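Local coordinates for protein glutathione S-transferase domain (Burkholderia graminis, PDB 4MF5) that binds glutathione and probably acts as a glutathione transferase of the Ure2p-like group, at residues 151-155 and 178-183. Sequence-based numbering, arbitrary orientation.
Sequences MFGQL and ESKRLL
F152, S179 and M151 carry this helix-to-helix contact, with the small S179 at the point where the two backbones come nearest. Segments 151-155 and 178-183 run roughly antiparallel, at 144°, with axes 9.7 Å apart, and no hydrogen bond joins them. The CA of S179 is 5.9 Å from the CA of F152. Its hydroxyl meets the ring obliquely, S179 OG 3.4 Å from F152 CD1, and L155 CD2 borders the same oxygen. With OG turned beside its own backbone N (chi1 -66°), S179 bonds to the carbonyl of Y175 one turn earlier, so this polar atom is satisfied inside its helix although the surroundings are apolar. The F152 ring reaches past S179 along the second helix, and its far atom CZ meets L183 CD2 at 3.9 Å. M151 packs on the neighbouring E178 and L182: its CB rests 3.6 Å from L182 CD1, while M151 CG touches the aliphatic CG of E178 at 3.6 Å. Beyond that methylene, the carboxylate of E178 is gripped side-on by NE and NH2 of R181, one nitrogen to each oxygen, in nearly straight bonds. The contact joins helices 131-161 and 170-190 in the all-helical C-terminal domain of the GST fold; W211 and L215 of helix 203-216 pack on F152, V225 of helix 222-225 packs on S179 and L183, and Q154 of the second subunit packs on M151.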
loop_
_atom_site.group_PDB
_atom_site.type_symbol
_atom_site.label_atom_id
_atom_site.label_comp_id
_atom_site.label_asym_id
_atom_site.label_seq_id
_atom_site.Cartn_x
_atom_site.Cartn_y
_atom_site.Cartn_z
ATOM N N MET A 151 5.997 8.873 -2.176
ATOM C CA MET A 151 7.241 9.602 -2.404
ATOM C C MET A 151 7.109 10.602 -3.558
ATOM O O MET A 151 7.575 11.739 -3.453
ATOM C CB MET A 151 8.390 8.622 -2.611
ATOM C CG MET A 151 8.691 7.779 -1.396
ATOM S SD MET A 151 9.220 8.767 0.042
ATOM C CE MET A 151 7.720 8.833 1.029
ATOM N N PHE A 152 6.489 10.192 -4.673
ATOM C CA PHE A 152 6.240 11.147 -5.736
ATOM C C PHE A 152 5.362 12.275 -5.196
ATOM O O PHE A 152 5.553 13.443 -5.541
ATOM C CB PHE A 152 5.550 10.512 -6.951
ATOM C CG PHE A 152 6.403 9.583 -7.809
ATOM C CD1 PHE A 152 7.676 9.143 -7.461
ATOM C CD2 PHE A 152 5.866 9.133 -8.998
ATOM C CE1 PHE A 152 8.372 8.265 -8.284
ATOM C CE2 PHE A 152 6.553 8.249 -9.817
ATOM C CZ PHE A 152 7.795 7.810 -9.464
ATOM N N GLY A 153 4.386 11.949 -4.364
ATOM C CA GLY A 153 3.525 12.955 -3.783
ATOM C C GLY A 153 4.277 13.960 -2.928
ATOM O O GLY A 153 3.979 15.150 -2.963
ATOM N N GLN A 154 5.240 13.508 -2.136
ATOM C CA GLN A 154 6.009 14.431 -1.312
ATOM C C GLN A 154 6.879 15.316 -2.193
ATOM O O GLN A 154 7.041 16.517 -1.926
ATOM C CB GLN A 154 6.871 13.749 -0.245
ATOM C CG GLN A 154 6.136 12.845 0.729
ATOM C CD GLN A 154 4.797 13.376 1.089
ATOM O OE1 GLN A 154 4.679 14.402 1.791
ATOM N NE2 GLN A 154 3.750 12.700 0.633
ATOM N N LEU A 155 7.454 14.767 -3.265
ATOM C CA LEU A 155 8.199 15.599 -4.205
ATOM C C LEU A 155 7.286 16.649 -4.811
ATOM O O LEU A 155 7.654 17.832 -4.938
ATOM C CB LEU A 155 8.876 14.751 -5.268
ATOM C CG LEU A 155 9.663 15.550 -6.326
ATOM C CD1 LEU A 155 10.596 16.582 -5.676
ATOM C CD2 LEU A 155 10.438 14.611 -7.228
ATOM N N GLU A 178 14.798 10.058 -3.784
ATOM C CA GLU A 178 13.986 8.864 -3.592
ATOM C C GLU A 178 13.133 8.575 -4.844
ATOM O O GLU A 178 12.948 7.417 -5.219
ATOM C CB GLU A 178 13.124 9.007 -2.358
ATOM C CG GLU A 178 12.203 7.839 -2.083
ATOM C CD GLU A 178 12.861 6.502 -1.894
ATOM O OE1 GLU A 178 14.112 6.401 -1.790
ATOM O OE2 GLU A 178 12.096 5.495 -1.840
ATOM N N SER A 179 12.595 9.619 -5.467
ATOM C CA SER A 179 11.813 9.414 -6.694
ATOM C C SER A 179 12.678 8.857 -7.817
ATOM O O SER A 179 12.237 7.972 -8.547
ATOM C CB SER A 179 11.117 10.717 -7.097
ATOM O OG SER A 179 10.138 11.119 -6.152
ATOM N N LYS A 180 13.913 9.354 -7.948
ATOM C CA LYS A 180 14.846 8.764 -8.915
ATOM C C LYS A 180 15.107 7.294 -8.605
ATOM O O LYS A 180 15.167 6.465 -9.516
ATOM C CB LYS A 180 16.173 9.500 -8.945
ATOM C CG LYS A 180 16.151 10.876 -9.581
ATOM C CD LYS A 180 17.535 11.491 -9.429
ATOM C CE LYS A 180 17.697 12.842 -10.075
ATOM N NZ LYS A 180 19.051 13.370 -9.781
ATOM N N ARG A 181 15.297 6.965 -7.329
ATOM C CA ARG A 181 15.561 5.582 -6.942
ATOM C C ARG A 181 14.387 4.693 -7.351
ATOM O O ARG A 181 14.570 3.619 -7.925
ATOM C CB ARG A 181 15.832 5.500 -5.445
ATOM C CG ARG A 181 16.385 4.136 -5.003
ATOM C CD ARG A 181 16.374 3.977 -3.490
ATOM N NE ARG A 181 15.017 3.901 -2.976
ATOM C CZ ARG A 181 14.211 2.865 -3.141
ATOM N NH1 ARG A 181 14.660 1.724 -3.654
ATOM N NH2 ARG A 181 12.946 2.938 -2.769
ATOM N N LEU A 182 13.176 5.136 -7.055
ATOM C CA LEU A 182 11.976 4.386 -7.411
ATOM C C LEU A 182 11.809 4.241 -8.909
ATOM O O LEU A 182 11.427 3.167 -9.388
ATOM C CB LEU A 182 10.749 5.065 -6.796
ATOM C CG LEU A 182 10.644 4.959 -5.277
ATOM C CD1 LEU A 182 9.675 5.979 -4.746
ATOM C CD2 LEU A 182 10.212 3.552 -4.873
ATOM N N LEU A 183 12.072 5.301 -9.663
ATOM C CA LEU A 183 12.046 5.202 -11.127
ATOM C C LEU A 183 13.047 4.172 -11.607
ATOM O O LEU A 183 12.782 3.458 -12.568
ATOM C CB LEU A 183 12.290 6.566 -11.767
ATOM C CG LEU A 183 11.104 7.533 -11.683
ATOM C CD1 LEU A 183 11.555 8.966 -11.984
ATOM C CD2 LEU A 183 9.975 7.131 -12.604
#